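Local coordinates for tyrocidine synthase 2 (PDB 6TA8), which belongs to the multidomain peptide synthetases and is represented here by its condensation domain, a two-lobed alpha/beta fold, at residues Gly66-Phe76 and Phe179-Leu187; Ile126-Gln134 and Phe150-Ala161. One frame throughout, in Å; residues are numbered along the deposited sequence.

Interaction 1 of 2, residues Gly66-Phe76 and Phe179-Leu187; sequences GFDEGLVRQAF and FSSAYSQAL
Y183 lays its ring alongside L71, whose CD2 sits over one ring face, offset toward the rim, while L71 CB touches Y183 CE1 at 3.6 Å. CG of Y183 lies anti to the backbone N (chi1 -164°), which carries the ring from its own helix across to the start of the other. There the hydroxyl accepts a hydrogen bond from the backbone N of the N-cap residue D68, with D68 N 2.9 Å from Y183 OH and an N-H...O angle of 158°. The edge of F67 meets the face of Y183 in a T-shaped pair, planes at 86°, and V72 CG2 closes on Y183 CE1. Further along, small residues let the backbones approach: A75 CB and A182 CB are 3.8 Å apart, and A186 CB packs against L71 CG. F179 CE1 reaches F76 CE2 at 3.5 Å, the two rings inclined to each other. F67, V72, F76 and F179 also touch side chains of strand 155-163, so the seam has its apolar floor on the sheet. Segments 69-76 and 179-187 (helices 69-82 and 169-187), axes 8.8 Å apart at closest approach and nearer antiparallel than parallel, pack as neighbours on one face of the N-terminal lobe's sheet, a layered alpha/beta architecture.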
loop_
_atom_site.group_PDB
_atom_site.type_symbol
_atom_site.label_atom_id
_atom_site.label_comp_id
_atom_site.label_asym_id
_atom_site.label_seq_id
_atom_site.Cartn_x
_atom_site.Cartn_y
_atom_site.Cartn_z
ATOM N N GLY A 66 19.322 -8.429 -20.610
ATOM C CA GLY A 66 18.378 -7.591 -21.317
ATOM C C GLY A 66 17.037 -8.266 -21.548
ATOM O O GLY A 66 16.896 -9.486 -21.494
ATOM N N PHE A 67 16.033 -7.435 -21.803
ATOM C CA PHE A 67 14.694 -7.884 -22.153
ATOM C C PHE A 67 14.496 -7.825 -23.663
ATOM O O PHE A 67 15.171 -7.078 -24.375
ATOM C CB PHE A 67 13.627 -7.026 -21.466
ATOM C CG PHE A 67 13.603 -7.154 -19.970
ATOM C CD1 PHE A 67 13.034 -8.261 -19.364
ATOM C CD2 PHE A 67 14.132 -6.155 -19.169
ATOM C CE1 PHE A 67 13.003 -8.377 -17.987
ATOM C CE2 PHE A 67 14.104 -6.264 -17.791
ATOM C CZ PHE A 67 13.540 -7.377 -17.200
ATOM N N ASP A 68 13.554 -8.628 -24.145
ATOM C CA ASP A 68 13.093 -8.567 -25.525
ATOM C C ASP A 68 11.714 -7.924 -25.528
ATOM O O ASP A 68 10.781 -8.452 -24.913
ATOM C CB ASP A 68 13.050 -9.957 -26.162
ATOM C CG ASP A 68 12.794 -9.903 -27.657
ATOM O OD1 ASP A 68 13.692 -9.452 -28.400
ATOM O OD2 ASP A 68 11.695 -10.308 -28.089
ATOM N N GLU A 69 11.593 -6.781 -26.207
ATOM C CA GLU A 69 10.351 -6.018 -26.148
ATOM C C GLU A 69 9.183 -6.813 -26.721
ATOM O O GLU A 69 8.053 -6.705 -26.232
ATOM C CB GLU A 69 10.513 -4.685 -26.882
ATOM C CG GLU A 69 10.914 -4.805 -28.343
ATOM C CD GLU A 69 10.796 -3.490 -29.089
ATOM O OE1 GLU A 69 10.272 -2.519 -28.502
ATOM O OE2 GLU A 69 11.225 -3.425 -30.260
ATOM N N GLY A 70 9.438 -7.622 -27.752
ATOM C CA GLY A 70 8.383 -8.455 -28.305
ATOM C C GLY A 70 7.846 -9.464 -27.309
ATOM O O GLY A 70 6.676 -9.850 -27.379
ATOM N N LEU A 71 8.687 -9.896 -26.370
ATOM C CA LEU A 71 8.273 -10.791 -25.296
ATOM C C LEU A 71 7.655 -10.047 -24.121
ATOM O O LEU A 71 6.725 -10.564 -23.490
ATOM C CB LEU A 71 9.468 -11.607 -24.806
ATOM C CG LEU A 71 9.754 -12.926 -25.517
ATOM C CD1 LEU A 71 10.225 -12.698 -26.945
ATOM C CD2 LEU A 71 10.788 -13.698 -24.736
ATOM N N VAL A 72 8.160 -8.852 -23.808
ATOM C CA VAL A 72 7.560 -8.037 -22.755
ATOM C C VAL A 72 6.144 -7.635 -23.143
ATOM O O VAL A 72 5.223 -7.668 -22.317
ATOM C CB VAL A 72 8.441 -6.806 -22.464
ATOM C CG1 VAL A 72 7.764 -5.873 -21.469
ATOM C CG2 VAL A 72 9.806 -7.239 -21.954
ATOM N N ARG A 73 5.944 -7.257 -24.407
ATOM C CA ARG A 73 4.605 -6.914 -24.872
ATOM C C ARG A 73 3.688 -8.129 -24.851
ATOM O O ARG A 73 2.533 -8.034 -24.417
ATOM C CB ARG A 73 4.670 -6.315 -26.278
ATOM C CG ARG A 73 5.402 -4.985 -26.352
ATOM C CD ARG A 73 5.555 -4.521 -27.792
ATOM N NE ARG A 73 4.274 -4.137 -28.377
ATOM C CZ ARG A 73 3.813 -2.892 -28.408
ATOM N NH1 ARG A 73 4.528 -1.905 -27.886
ATOM N NH2 ARG A 73 2.635 -2.632 -28.960
ATOM N N GLN A 74 4.184 -9.281 -25.311
ATOM C CA GLN A 74 3.371 -10.493 -25.304
ATOM C C GLN A 74 3.008 -10.916 -23.887
ATOM O O GLN A 74 1.922 -11.462 -23.661
ATOM C CB GLN A 74 4.106 -11.625 -26.024
ATOM C CG GLN A 74 3.215 -12.790 -26.422
ATOM C CD GLN A 74 3.953 -13.841 -27.228
ATOM O OE1 GLN A 74 5.171 -13.982 -27.121
ATOM N NE2 GLN A 74 3.214 -14.587 -28.043
ATOM N N ALA A 75 3.897 -10.672 -22.924
ATOM C CA ALA A 75 3.592 -10.998 -21.536
ATOM C C ALA A 75 2.520 -10.072 -20.978
ATOM O O ALA A 75 1.558 -10.526 -20.348
ATOM C CB ALA A 75 4.864 -10.927 -20.688
ATOM N N PHE A 76 2.663 -8.763 -21.208
ATOM C CA PHE A 76 1.698 -7.811 -20.670
ATOM C C PHE A 76 0.365 -7.880 -21.405
ATOM O O PHE A 76 -0.683 -7.611 -20.804
ATOM C CB PHE A 76 2.269 -6.395 -20.723
ATOM C CG PHE A 76 3.149 -6.057 -19.553
ATOM C CD1 PHE A 76 2.598 -5.636 -18.353
ATOM C CD2 PHE A 76 4.526 -6.170 -19.648
ATOM C CE1 PHE A 76 3.404 -5.329 -17.273
ATOM C CE2 PHE A 76 5.337 -5.864 -18.572
ATOM C CZ PHE A 76 4.774 -5.444 -17.383
ATOM N N PHE A 179 4.229 -12.248 -14.325
ATOM C CA PHE A 179 5.108 -11.734 -15.372
ATOM C C PHE A 179 6.359 -12.592 -15.512
ATOM O O PHE A 179 6.824 -12.842 -16.631
ATOM C CB PHE A 179 5.487 -10.280 -15.093
ATOM C CG PHE A 179 6.460 -9.712 -16.088
ATOM C CD1 PHE A 179 6.059 -9.429 -17.383
ATOM C CD2 PHE A 179 7.776 -9.471 -15.732
ATOM C CE1 PHE A 179 6.951 -8.912 -18.302
ATOM C CE2 PHE A 179 8.674 -8.953 -16.647
ATOM C CZ PHE A 179 8.260 -8.672 -17.934
ATOM N N SER A 180 6.920 -13.049 -14.390
ATOM C CA SER A 180 8.076 -13.936 -14.462
ATOM C C SER A 180 7.715 -15.269 -15.102
ATOM O O SER A 180 8.566 -15.898 -15.742
ATOM C CB SER A 180 8.661 -14.157 -13.068
ATOM O OG SER A 180 9.840 -14.939 -13.131
ATOM N N SER A 181 6.467 -15.712 -14.945
ATOM C CA SER A 181 6.024 -16.938 -15.598
ATOM C C SER A 181 5.657 -16.688 -17.056
ATOM O O SER A 181 5.982 -17.503 -17.927
ATOM C CB SER A 181 4.836 -17.536 -14.842
ATOM O OG SER A 181 4.323 -18.673 -15.514
ATOM N N ALA A 182 4.984 -15.570 -17.338
ATOM C CA ALA A 182 4.625 -15.247 -18.716
ATOM C C ALA A 182 5.865 -15.019 -19.571
ATOM O O ALA A 182 5.924 -15.461 -20.723
ATOM C CB ALA A 182 3.720 -14.017 -18.751
ATOM N N TYR A 183 6.867 -14.325 -19.024
ATOM C CA TYR A 183 8.093 -14.095 -19.779
ATOM C C TYR A 183 8.883 -15.383 -19.967
ATOM O O TYR A 183 9.613 -15.521 -20.955
ATOM C CB TYR A 183 8.953 -13.041 -19.081
ATOM C CG TYR A 183 10.044 -12.464 -19.956
ATOM C CD1 TYR A 183 9.793 -11.384 -20.790
ATOM C CD2 TYR A 183 11.325 -13.000 -19.945
ATOM C CE1 TYR A 183 10.787 -10.853 -21.590
ATOM C CE2 TYR A 183 12.326 -12.476 -20.742
ATOM C CZ TYR A 183 12.051 -11.402 -21.563
ATOM O OH TYR A 183 13.042 -10.875 -22.359
ATOM N N SER A 184 8.751 -16.334 -19.040
ATOM C CA SER A 184 9.438 -17.611 -19.191
ATOM C C SER A 184 8.792 -18.451 -20.286
ATOM O O SER A 184 9.486 -19.022 -21.135
ATOM C CB SER A 184 9.443 -18.364 -17.861
ATOM O OG SER A 184 10.022 -17.575 -16.836
ATOM N N GLN A 185 7.459 -18.532 -20.284
ATOM C CA GLN A 185 6.761 -19.281 -21.324
ATOM C C GLN A 185 6.948 -18.649 -22.697
ATOM O O GLN A 185 6.918 -19.354 -23.711
ATOM C CB GLN A 185 5.272 -19.384 -20.993
ATOM C CG GLN A 185 4.966 -20.001 -19.638
ATOM C CD GLN A 185 3.484 -19.982 -19.319
ATOM O OE1 GLN A 185 2.646 -20.221 -20.189
ATOM N NE2 GLN A 185 3.152 -19.690 -18.066
ATOM N N ALA A 186 7.142 -17.330 -22.751
ATOM C CA ALA A 186 7.278 -16.657 -24.038
ATOM C C ALA A 186 8.609 -16.988 -24.703
ATOM O O ALA A 186 8.653 -17.260 -25.909
ATOM C CB ALA A 186 7.129 -15.146 -23.862
ATOM N N LEU A 187 9.704 -16.971 -23.938
ATOM C CA LEU A 187 11.010 -17.254 -24.524
ATOM C C LEU A 187 11.154 -18.724 -24.894
ATOM O O LEU A 187 11.939 -19.062 -25.787
ATOM C CB LEU A 187 12.126 -16.831 -23.567
ATOM C CG LEU A 187 13.539 -16.776 -24.158
ATOM C CD1 LEU A 187 13.618 -15.808 -25.332
ATOM C CD2 LEU A 187 14.553 -16.405 -23.086
#

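Interaction 2 of 2, residues Ile126-Gln134 and Phe150-Ala161; sequences ILELSDQIQ and FATKDGDHLLVA
I126 has CG1 anti to its carbonyl carbon (chi1 -78°) and CG2 anti to its backbone N, which brings both branches onto F150: CG2 over the ring centre, CG1 beside CG and CD1. CB of F150 points toward the helix, and its chi1 of -56° turns the ring under I126. I126 CG2 makes a CH-pi contact there, 4.3 Å from the F150 centroid and 7° off the ring normal. I126 CD1 extends toward the hairpin end, 3.9 Å from H157 CD2 and 4.1 Å from T152 CG2. L129 comes to the ring edge instead, its CB 3.8 Å from F150 CE1. Y114 of strand 110-115 meets F150 with nearly parallel rings.

One turn on, the hydroxyl of S130 is turned back onto its own helix: S130 OG donates to I126 O at 2.7 Å from above the carbonyl plane, and that oxygen also accepts from S130 N. This bond keeps the polar atom satisfied in apolar surroundings, where S130 OG lies 3.7 Å from L159 CD2. Q134, bent at chi2, lays its amide against A161 CB, while Q134 NE2 hydrogen-bonds to T407 O. On the hairpin, H157 ND1 bonds to S403 OG.

Every second side chain of both strands, F150 and T152, then H157, L159 and A161, points toward the helix, which runs roughly along strand 155-161. Helix 122-134 is the crossover of the beta-alpha-beta unit 110-115/122-134/145-152, packed on the sheet and reaching past its own strands to the antiparallel neighbour 155-163.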
loop_
_atom_site.group_PDB
_atom_site.type_symbol
_atom_site.label_atom_id
_atom_site.label_comp_id
_atom_site.label_asym_id
_atom_site.label_seq_id
_atom_site.Cartn_x
_atom_site.Cartn_y
_atom_site.Cartn_z
ATOM N N ILE A 126 17.256 8.322 -17.293
ATOM C CA ILE A 126 16.176 7.386 -16.994
ATOM C C ILE A 126 15.203 7.996 -15.993
ATOM O O ILE A 126 13.981 7.890 -16.152
ATOM C CB ILE A 126 16.752 6.048 -16.494
ATOM C CG1 ILE A 126 17.267 5.224 -17.676
ATOM C CG2 ILE A 126 15.708 5.264 -15.712
ATOM C CD1 ILE A 126 18.067 4.008 -17.275
ATOM N N LEU A 127 15.724 8.655 -14.954
ATOM C CA LEU A 127 14.853 9.287 -13.967
ATOM C C LEU A 127 14.012 10.391 -14.597
ATOM O O LEU A 127 12.837 10.563 -14.249
ATOM C CB LEU A 127 15.686 9.840 -12.811
ATOM C CG LEU A 127 14.952 10.711 -11.790
ATOM C CD1 LEU A 127 13.881 9.908 -11.067
ATOM C CD2 LEU A 127 15.931 11.324 -10.800
ATOM N N GLU A 128 14.596 11.149 -15.529
ATOM C CA GLU A 128 13.850 12.214 -16.192
ATOM C C GLU A 128 12.737 11.648 -17.064
ATOM O O GLU A 128 11.617 12.173 -17.070
ATOM C CB GLU A 128 14.799 13.079 -17.022
ATOM C CG GLU A 128 14.180 14.367 -17.539
ATOM C CD GLU A 128 15.190 15.261 -18.232
ATOM O OE1 GLU A 128 16.289 14.771 -18.570
ATOM O OE2 GLU A 128 14.886 16.455 -18.438
ATOM N N LEU A 129 13.023 10.578 -17.809
ATOM C CA LEU A 129 11.990 9.951 -18.627
ATOM C C LEU A 129 10.965 9.217 -17.771
ATOM O O LEU A 129 9.793 9.124 -18.155
ATOM C CB LEU A 129 12.624 8.988 -19.630
ATOM C CG LEU A 129 13.397 9.617 -20.791
ATOM C CD1 LEU A 129 14.249 8.572 -21.490
ATOM C CD2 LEU A 129 12.444 10.280 -21.774
ATOM N N SER A 130 11.382 8.692 -16.617
ATOM C CA SER A 130 10.447 7.979 -15.752
ATOM C C SER A 130 9.372 8.913 -15.210
ATOM O O SER A 130 8.187 8.562 -15.204
ATOM C CB SER A 130 11.201 7.304 -14.605
ATOM O OG SER A 130 12.052 6.279 -15.087
ATOM N N ASP A 131 9.765 10.108 -14.764
ATOM C CA ASP A 131 8.799 11.045 -14.196
ATOM C C ASP A 131 7.752 11.459 -15.224
ATOM O O ASP A 131 6.571 11.610 -14.890
ATOM C CB ASP A 131 9.523 12.273 -13.644
ATOM C CG ASP A 131 9.973 12.088 -12.208
ATOM O OD1 ASP A 131 9.226 11.463 -11.428
ATOM O OD2 ASP A 131 11.073 12.566 -11.860
ATOM N N GLN A 132 8.166 11.648 -16.479
ATOM C CA GLN A 132 7.211 12.017 -17.520
ATOM C C GLN A 132 6.206 10.900 -17.768
ATOM O O GLN A 132 5.028 11.163 -18.034
ATOM C CB GLN A 132 7.951 12.370 -18.811
ATOM C CG GLN A 132 9.008 13.445 -18.639
ATOM C CD GLN A 132 9.751 13.741 -19.926
ATOM O OE1 GLN A 132 9.270 13.439 -21.019
ATOM N NE2 GLN A 132 10.931 14.335 -19.803
ATOM N N ILE A 133 6.654 9.645 -17.686
ATOM C CA ILE A 133 5.742 8.520 -17.855
ATOM C C ILE A 133 4.843 8.370 -16.632
ATOM O O ILE A 133 3.689 7.939 -16.749
ATOM C CB ILE A 133 6.544 7.238 -18.147
ATOM C CG1 ILE A 133 7.349 7.410 -19.438
ATOM C CG2 ILE A 133 5.628 6.027 -18.248
ATOM C CD1 ILE A 133 8.361 6.319 -19.686
ATOM N N GLN A 134 5.340 8.743 -15.450
ATOM C CA GLN A 134 4.530 8.653 -14.240
ATOM C C GLN A 134 3.360 9.629 -14.267
ATOM O O GLN A 134 2.322 9.363 -13.650
ATOM C CB GLN A 134 5.394 8.914 -13.007
ATOM C CG GLN A 134 6.448 7.859 -12.742
ATOM C CD GLN A 134 5.929 6.718 -11.897
ATOM O OE1 GLN A 134 4.784 6.731 -11.448
ATOM N NE2 GLN A 134 6.775 5.721 -11.671
ATOM N N PHE A 150 14.144 0.574 -20.711
ATOM C CA PHE A 150 15.334 1.404 -20.861
ATOM C C PHE A 150 16.530 0.489 -21.095
ATOM O O PHE A 150 16.998 -0.179 -20.167
ATOM C CB PHE A 150 15.549 2.285 -19.632
ATOM C CG PHE A 150 14.369 3.150 -19.289
ATOM C CD1 PHE A 150 14.213 4.396 -19.874
ATOM C CD2 PHE A 150 13.420 2.719 -18.377
ATOM C CE1 PHE A 150 13.130 5.194 -19.559
ATOM C CE2 PHE A 150 12.335 3.513 -18.057
ATOM C CZ PHE A 150 12.190 4.751 -18.649
ATOM N N ALA A 151 17.022 0.463 -22.330
ATOM C CA ALA A 151 18.160 -0.371 -22.697
ATOM C C ALA A 151 19.441 0.448 -22.596
ATOM O O ALA A 151 19.607 1.440 -23.311
ATOM C CB ALA A 151 17.988 -0.929 -24.110
ATOM N N THR A 152 20.341 0.032 -21.712
ATOM C CA THR A 152 21.637 0.671 -21.534
ATOM C C THR A 152 22.746 -0.331 -21.839
ATOM O O THR A 152 22.495 -1.474 -22.230
ATOM C CB THR A 152 21.786 1.234 -20.116
ATOM O OG1 THR A 152 21.557 0.193 -19.159
ATOM C CG2 THR A 152 20.794 2.363 -19.884
ATOM N N LYS A 153 23.992 0.110 -21.654
ATOM C CA LYS A 153 25.132 -0.749 -21.943
ATOM C C LYS A 153 25.336 -1.821 -20.881
ATOM O O LYS A 153 26.042 -2.802 -21.137
ATOM C CB LYS A 153 26.402 0.092 -22.084
ATOM C CG LYS A 153 26.681 0.995 -20.893
ATOM C CD LYS A 153 27.836 1.944 -21.174
ATOM C CE LYS A 153 28.074 2.885 -20.004
ATOM N NZ LYS A 153 29.158 3.862 -20.294
ATOM N N ASP A 154 24.734 -1.663 -19.701
ATOM C CA ASP A 154 24.898 -2.604 -18.601
ATOM C C ASP A 154 23.607 -3.362 -18.296
ATOM O O ASP A 154 23.347 -3.714 -17.143
ATOM C CB ASP A 154 25.397 -1.881 -17.351
ATOM C CG ASP A 154 24.531 -0.692 -16.979
ATOM O OD1 ASP A 154 23.693 -0.278 -17.808
ATOM O OD2 ASP A 154 24.688 -0.172 -15.854
ATOM N N GLY A 155 22.797 -3.619 -19.313
ATOM C CA GLY A 155 21.554 -4.349 -19.163
ATOM C C GLY A 155 20.364 -3.520 -19.598
ATOM O O GLY A 155 20.496 -2.455 -20.208
ATOM N N ASP A 156 19.177 -4.028 -19.273
ATOM C CA ASP A 156 17.917 -3.385 -19.616
ATOM C C ASP A 156 17.109 -3.140 -18.349
ATOM O O ASP A 156 16.973 -4.038 -17.512
ATOM C CB ASP A 156 17.107 -4.240 -20.596
ATOM C CG ASP A 156 17.713 -4.266 -21.987
ATOM O OD1 ASP A 156 18.731 -3.580 -22.210
ATOM O OD2 ASP A 156 17.167 -4.976 -22.859
ATOM N N HIS A 157 16.580 -1.927 -18.214
ATOM C CA HIS A 157 15.721 -1.561 -17.096
ATOM C C HIS A 157 14.276 -1.509 -17.571
ATOM O O HIS A 157 13.987 -0.944 -18.631
ATOM C CB HIS A 157 16.133 -0.210 -16.507
ATOM C CG HIS A 157 17.544 -0.173 -16.007
ATOM N ND1 HIS A 157 17.893 -0.567 -14.733
ATOM C CD2 HIS A 157 18.694 0.216 -16.608
ATOM C CE1 HIS A 157 19.196 -0.425 -14.572
ATOM N NE2 HIS A 157 19.706 0.049 -15.694
ATOM N N LEU A 158 13.373 -2.099 -16.790
ATOM C CA LEU A 158 11.957 -2.174 -17.138
ATOM C C LEU A 158 11.145 -1.496 -16.042
ATOM O O LEU A 158 11.117 -1.969 -14.900
ATOM C CB LEU A 158 11.516 -3.623 -17.330
ATOM C CG LEU A 158 10.113 -3.813 -17.913
ATOM C CD1 LEU A 158 10.048 -3.287 -19.338
ATOM C CD2 LEU A 158 9.696 -5.275 -17.855
ATOM N N LEU A 159 10.487 -0.395 -16.391
ATOM C CA LEU A 159 9.632 0.341 -15.469
ATOM C C LEU A 159 8.180 -0.050 -15.706
ATOM O O LEU A 159 7.725 -0.102 -16.854
ATOM C CB LEU A 159 9.809 1.849 -15.650
ATOM C CG LEU A 159 8.843 2.757 -14.886
ATOM C CD1 LEU A 159 9.032 2.605 -13.384
ATOM C CD2 LEU A 159 9.026 4.204 -15.308
ATOM N N VAL A 160 7.459 -0.330 -14.623
ATOM C CA VAL A 160 6.051 -0.717 -14.678
ATOM C C VAL A 160 5.305 0.179 -13.698
ATOM O O VAL A 160 5.350 -0.046 -12.483
ATOM C CB VAL A 160 5.835 -2.197 -14.347
ATOM C CG1 VAL A 160 4.355 -2.541 -14.410
ATOM C CG2 VAL A 160 6.634 -3.082 -15.295
ATOM N N ALA A 161 4.618 1.193 -14.216
ATOM C CA ALA A 161 3.871 2.144 -13.403
ATOM C C ALA A 161 2.379 1.938 -13.620
ATOM O O ALA A 161 1.909 1.928 -14.762
ATOM C CB ALA A 161 4.263 3.583 -13.741
#

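How the interactions relate
Both contacts belong to the same lobe, their centres about 17 Å apart, and strand 155-163 ties them together: its side chains alternate, with H157, L159 and A161 serving interaction 2 while L158 and V160 meet F179 and F76 of interaction 1. Helix 122-134 and the pair 69-82/169-187 therefore lie on opposite faces of one sheet. A polar link joins them too, as F67 N lies 2.9 Å from D156 OD2, a probable hydrogen bond. Interaction 2 is wholly buried and joins helix to sheet, with no hydrogen bond between its segments; interaction 1 is helix on helix, partly buried, with D68, Q74 and L187 exposed to solvent and a tyrosine hydroxyl bonded to a helix start.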